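Local atomic coordinates of CAIP (Helicobacter cinaedi, PDB entry 5LBH), a protein that is a Dps-like mini-ferritin that probably binds and stores iron, and acts as an antigen that promotes differentiation of macrophages into foam cells. Residues Lys9-Lys21 against Pro66-Lys80. Residues are numbered along the deposited sequence; the frame is centred on the assembly and turned at random.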
loop_
_atom_site.group_PDB
_atom_site.type_symbol
_atom_site.label_atom_id
_atom_site.label_comp_id
_atom_site.label_asym_id
_atom_site.label_seq_id
_atom_site.Cartn_x
_atom_site.Cartn_y
_atom_site.Cartn_z
ATOM N N LYS A 9 -18.784 19.913 27.802
ATOM C CA LYS A 9 -20.077 19.280 27.505
ATOM C C LYS A 9 -20.968 20.191 26.684
ATOM O O LYS A 9 -21.822 19.709 25.934
ATOM C CB LYS A 9 -20.834 18.807 28.747
ATOM C CG LYS A 9 -20.051 18.500 29.962
ATOM C CD LYS A 9 -20.889 17.678 30.921
ATOM C CE LYS A 9 -22.296 18.236 31.028
ATOM N NZ LYS A 9 -23.179 17.307 31.799
ATOM N N GLN A 10 -20.790 21.501 26.808
ATOM C CA GLN A 10 -21.489 22.407 25.909
ATOM C C GLN A 10 -21.037 22.170 24.464
ATOM O O GLN A 10 -21.865 22.029 23.552
ATOM C CB GLN A 10 -21.258 23.855 26.362
ATOM C CG GLN A 10 -21.946 24.895 25.494
ATOM C CD GLN A 10 -23.452 24.847 25.624
ATOM O OE1 GLN A 10 -23.989 24.753 26.724
ATOM N NE2 GLN A 10 -24.137 24.878 24.504
ATOM N N ILE A 11 -19.721 22.071 24.244
ATOM C CA ILE A 11 -19.205 21.714 22.920
ATOM C C ILE A 11 -19.801 20.381 22.457
ATOM O O ILE A 11 -20.176 20.215 21.290
ATOM C CB ILE A 11 -17.665 21.646 22.957
ATOM C CG1 ILE A 11 -17.049 23.004 23.345
ATOM C CG2 ILE A 11 -17.133 21.146 21.625
ATOM C CD1 ILE A 11 -15.701 23.249 22.847
ATOM N N GLN A 12 -19.890 19.410 23.370
ATOM C CA GLN A 12 -20.445 18.107 23.035
ATOM C C GLN A 12 -21.877 18.231 22.520
ATOM O O GLN A 12 -22.219 17.692 21.459
ATOM C CB GLN A 12 -20.383 17.191 24.259
ATOM C CG GLN A 12 -20.766 15.757 23.963
ATOM C CD GLN A 12 -21.133 14.964 25.200
ATOM O OE1 GLN A 12 -21.068 15.467 26.315
ATOM N NE2 GLN A 12 -21.529 13.715 25.005
ATOM N N ALA A 13 -22.729 18.955 23.258
ATOM C CA ALA A 13 -24.133 19.058 22.876
ATOM C C ALA A 13 -24.299 19.783 21.544
ATOM O O ALA A 13 -25.099 19.366 20.696
ATOM C CB ALA A 13 -24.930 19.751 23.980
ATOM N N ASP A 14 -23.565 20.877 21.346
ATOM C CA ASP A 14 -23.682 21.585 20.080
ATOM C C ASP A 14 -23.098 20.772 18.931
ATOM O O ASP A 14 -23.588 20.882 17.797
ATOM C CB ASP A 14 -23.022 22.960 20.177
ATOM C CG ASP A 14 -23.761 23.904 21.129
ATOM O OD1 ASP A 14 -25.015 24.032 21.068
ATOM O OD2 ASP A 14 -23.068 24.524 21.957
ATOM N N ALA A 15 -22.050 19.966 19.192
ATOM C CA ALA A 15 -21.519 19.094 18.138
ATOM C C ALA A 15 -22.569 18.093 17.674
ATOM O O ALA A 15 -22.710 17.849 16.470
ATOM C CB ALA A 15 -20.260 18.354 18.591
ATOM N N SER A 16 -23.313 17.492 18.610
ATOM C CA SER A 16 -24.286 16.486 18.186
ATOM C C SER A 16 -25.420 17.114 17.385
ATOM O O SER A 16 -25.925 16.493 16.450
ATOM C CB SER A 16 -24.836 15.685 19.379
ATOM O OG SER A 16 -25.682 16.440 20.218
ATOM N N VAL A 17 -25.820 18.342 17.720
ATOM C CA VAL A 17 -26.856 19.012 16.936
ATOM C C VAL A 17 -26.315 19.429 15.574
ATOM O O VAL A 17 -26.976 19.249 14.551
ATOM C CB VAL A 17 -27.431 20.201 17.726
ATOM C CG1 VAL A 17 -28.363 21.044 16.851
ATOM C CG2 VAL A 17 -28.164 19.681 18.977
ATOM N N PHE A 18 -25.096 19.974 15.536
ATOM C CA PHE A 18 -24.490 20.369 14.268
ATOM C C PHE A 18 -24.278 19.155 13.373
ATOM O O PHE A 18 -24.466 19.226 12.146
ATOM C CB PHE A 18 -23.163 21.077 14.535
ATOM C CG PHE A 18 -22.591 21.763 13.336
ATOM C CD1 PHE A 18 -21.369 21.373 12.803
ATOM C CD2 PHE A 18 -23.275 22.814 12.736
ATOM C CE1 PHE A 18 -20.844 22.020 11.684
ATOM C CE2 PHE A 18 -22.754 23.458 11.618
ATOM C CZ PHE A 18 -21.538 23.064 11.091
ATOM N N TYR A 19 -23.908 18.024 13.982
ATOM C CA TYR A 19 -23.729 16.787 13.237
ATOM C C TYR A 19 -24.969 16.454 12.408
ATOM O O TYR A 19 -24.867 16.132 11.216
ATOM C CB TYR A 19 -23.395 15.670 14.225
ATOM C CG TYR A 19 -23.273 14.293 13.643
ATOM C CD1 TYR A 19 -24.276 13.353 13.843
ATOM C CD2 TYR A 19 -22.130 13.905 12.934
ATOM C CE1 TYR A 19 -24.170 12.094 13.339
ATOM C CE2 TYR A 19 -22.015 12.624 12.415
ATOM C CZ TYR A 19 -23.044 11.728 12.619
ATOM O OH TYR A 19 -22.968 10.453 12.126
ATOM N N VAL A 20 -26.154 16.561 13.014
ATOM C CA VAL A 20 -27.380 16.235 12.294
ATOM C C VAL A 20 -27.747 17.349 11.318
ATOM O O VAL A 20 -28.175 17.076 10.193
ATOM C CB VAL A 20 -28.526 15.927 13.280
ATOM C CG1 VAL A 20 -29.843 15.840 12.548
ATOM C CG2 VAL A 20 -28.271 14.601 13.987
ATOM N N LYS A 21 -27.578 18.610 11.716
ATOM C CA LYS A 21 -27.859 19.702 10.790
ATOM C C LYS A 21 -27.048 19.570 9.499
ATOM O O LYS A 21 -27.557 19.837 8.400
ATOM C CB LYS A 21 -27.559 21.049 11.435
ATOM C CG LYS A 21 -27.879 22.190 10.511
ATOM C CD LYS A 21 -27.445 23.522 11.057
ATOM C CE LYS A 21 -28.287 24.027 12.189
ATOM N NZ LYS A 21 -27.838 25.421 12.588
ATOM N N PRO A 66 -19.956 13.105 30.770
ATOM C CA PRO A 66 -20.506 13.946 29.704
ATOM C C PRO A 66 -21.988 13.641 29.541
ATOM O O PRO A 66 -22.550 12.781 30.219
ATOM C CB PRO A 66 -19.695 13.535 28.467
ATOM C CG PRO A 66 -19.256 12.114 28.749
ATOM C CD PRO A 66 -19.270 11.904 30.252
ATOM N N TYR A 67 -22.620 14.349 28.611
ATOM C CA TYR A 67 -23.996 14.019 28.284
ATOM C C TYR A 67 -24.044 12.642 27.652
ATOM O O TYR A 67 -23.121 12.218 26.951
ATOM C CB TYR A 67 -24.600 15.046 27.339
ATOM C CG TYR A 67 -24.750 16.403 27.959
ATOM C CD1 TYR A 67 -25.542 16.586 29.097
ATOM C CD2 TYR A 67 -24.145 17.514 27.387
ATOM C CE1 TYR A 67 -25.697 17.848 29.661
ATOM C CE2 TYR A 67 -24.298 18.775 27.935
ATOM C CZ TYR A 67 -25.067 18.940 29.070
ATOM O OH TYR A 67 -25.200 20.208 29.603
ATOM N N VAL A 68 -25.126 11.921 27.938
ATOM C CA VAL A 68 -25.250 10.547 27.488
ATOM C C VAL A 68 -26.574 10.242 26.794
ATOM O O VAL A 68 -26.755 9.138 26.282
ATOM C CB VAL A 68 -24.989 9.624 28.701
ATOM C CG1 VAL A 68 -26.111 8.652 29.015
ATOM C CG2 VAL A 68 -23.618 8.954 28.554
ATOM N N THR A 69 -27.467 11.218 26.665
ATOM C CA THR A 69 -28.719 11.017 25.945
ATOM C C THR A 69 -28.970 12.222 25.050
ATOM O O THR A 69 -28.586 13.345 25.380
ATOM C CB THR A 69 -29.913 10.827 26.878
ATOM O OG1 THR A 69 -29.884 11.836 27.886
ATOM C CG2 THR A 69 -29.835 9.455 27.553
ATOM N N LEU A 70 -29.616 11.976 23.907
ATOM C CA LEU A 70 -30.005 13.061 23.014
ATOM C C LEU A 70 -30.987 14.004 23.679
ATOM O O LEU A 70 -30.976 15.208 23.393
ATOM C CB LEU A 70 -30.613 12.489 21.735
ATOM C CG LEU A 70 -29.553 11.962 20.775
ATOM C CD1 LEU A 70 -30.199 11.359 19.543
ATOM C CD2 LEU A 70 -28.580 13.085 20.384
ATOM N N ALA A 71 -31.838 13.489 24.574
ATOM C CA ALA A 71 -32.745 14.379 25.295
ATOM C C ALA A 71 -31.965 15.439 26.059
ATOM O O ALA A 71 -32.297 16.625 25.991
ATOM C CB ALA A 71 -33.647 13.588 26.240
ATOM N N ASP A 72 -30.890 15.042 26.752
ATOM C CA ASP A 72 -30.082 16.022 27.481
ATOM C C ASP A 72 -29.300 16.933 26.548
ATOM O O ASP A 72 -29.174 18.132 26.825
ATOM C CB ASP A 72 -29.112 15.316 28.423
ATOM C CG ASP A 72 -29.804 14.696 29.595
ATOM O OD1 ASP A 72 -30.989 15.040 29.836
ATOM O OD2 ASP A 72 -29.181 13.827 30.233
ATOM N N MET A 73 -28.789 16.392 25.428
ATOM C CA MET A 73 -27.980 17.201 24.517
ATOM C C MET A 73 -28.831 18.240 23.808
ATOM O O MET A 73 -28.375 19.359 23.557
ATOM C CB MET A 73 -27.292 16.310 23.493
ATOM C CG MET A 73 -26.515 15.215 24.144
ATOM S SD MET A 73 -25.723 14.121 22.978
ATOM C CE MET A 73 -25.046 12.918 24.122
ATOM N N LEU A 74 -30.075 17.886 23.485
ATOM C CA LEU A 74 -30.974 18.846 22.859
ATOM C C LEU A 74 -31.266 20.011 23.788
ATOM O O LEU A 74 -31.342 21.163 23.344
ATOM C CB LEU A 74 -32.265 18.150 22.446
ATOM C CG LEU A 74 -32.322 17.682 21.009
ATOM C CD1 LEU A 74 -33.594 16.901 20.777
ATOM C CD2 LEU A 74 -32.305 18.933 20.144
ATOM N N LYS A 75 -31.410 19.749 25.081
ATOM C CA LYS A 75 -31.733 20.859 25.962
ATOM C C LYS A 75 -30.505 21.723 26.256
ATOM O O LYS A 75 -30.649 22.933 26.470
ATOM C CB LYS A 75 -32.422 20.334 27.229
ATOM C CG LYS A 75 -33.894 20.019 26.984
ATOM C CD LYS A 75 -34.113 18.824 26.092
ATOM C CE LYS A 75 -35.427 18.703 25.474
ATOM N NZ LYS A 75 -35.745 19.666 24.477
ATOM N N ALA A 76 -29.293 21.159 26.188
ATOM C CA ALA A 76 -28.089 21.963 26.403
ATOM C C ALA A 76 -27.641 22.716 25.155
ATOM O O ALA A 76 -26.973 23.753 25.275
ATOM C CB ALA A 76 -26.944 21.092 26.909
ATOM N N ALA A 77 -28.011 22.245 23.971
ATOM C CA ALA A 77 -27.461 22.809 22.751
ATOM C C ALA A 77 -27.920 24.247 22.579
ATOM O O ALA A 77 -29.084 24.576 22.813
ATOM C CB ALA A 77 -27.895 21.982 21.547
ATOM N N LYS A 78 -26.989 25.115 22.200
ATOM C CA LYS A 78 -27.379 26.450 21.779
ATOM C C LYS A 78 -27.512 26.571 20.271
ATOM O O LYS A 78 -28.217 27.471 19.798
ATOM C CB LYS A 78 -26.382 27.486 22.296
ATOM C CG LYS A 78 -26.350 27.514 23.798
ATOM C CD LYS A 78 -25.818 28.818 24.330
ATOM C CE LYS A 78 -25.949 28.850 25.846
ATOM N NZ LYS A 78 -25.811 30.252 26.378
ATOM N N ILE A 79 -26.862 25.693 19.506
ATOM C CA ILE A 79 -27.036 25.709 18.061
ATOM C C ILE A 79 -28.450 25.262 17.732
ATOM O O ILE A 79 -28.936 24.259 18.268
ATOM C CB ILE A 79 -25.972 24.832 17.384
ATOM C CG1 ILE A 79 -24.654 25.590 17.390
ATOM C CG2 ILE A 79 -26.357 24.491 15.942
ATOM C CD1 ILE A 79 -23.576 24.903 16.738
ATOM N N LYS A 80 -29.125 26.018 16.867
ATOM C CA LYS A 80 -30.525 25.749 16.557
ATOM C C LYS A 80 -30.635 24.642 15.524
ATOM O O LYS A 80 -29.817 24.554 14.608
ATOM C CB LYS A 80 -31.216 27.006 16.026
ATOM C CG LYS A 80 -31.083 28.239 16.916
ATOM C CD LYS A 80 -32.086 28.239 18.047
ATOM C CE LYS A 80 -31.973 29.520 18.888
ATOM N NZ LYS A 80 -32.143 30.765 18.067
HETATM O O HOH W 1 -24.017 22.490 28.400
HETATM O O HOH W 2 -27.643 27.647 14.534
#
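Gln12 pairs with the backbone of Tyr67 through both ends of its amide. Its CB points toward 66-80, and the chain runs out extended, CG anti to the backbone N (chi1 -172°). CD lies 3.8 Å from both Tyr67 N and Tyr67 O. At the tip, OE1 accepts from Tyr67 N at 3.0 Å and touches Pro66 CB. NE2 donates to Tyr67 O at 2.9 Å and lies near Met73 CE. The two bonds fix the rotation of the amide. Phe52 and Val55 of helix 34-61 pack on the same side chain. Lys9 bends at chi3 and lays CE (CH-pi) and NZ (cation-pi, 3.7 Å from the centroid) over one face of the Tyr67 ring. In this Dps-like four-helix bundle, the short helix 70-76 lies in the connection between helices 34-61 and 89-116. Its axis crosses that of segment 9-21, part of helix 4-28, at -100°, with Ala13 CB 3.8 Å from Ala76 CB. Past helix 70-76, Lys78 N and Ile79 N both donate to Asp14 OD1, the latter from above the carboxylate plane (2.9 Å). Asp14 OD2 takes bonds from Gln10 NE2 and from Tyr102 OH. Gln10 NE2 also donates to Ala76 O at 3.1 Å.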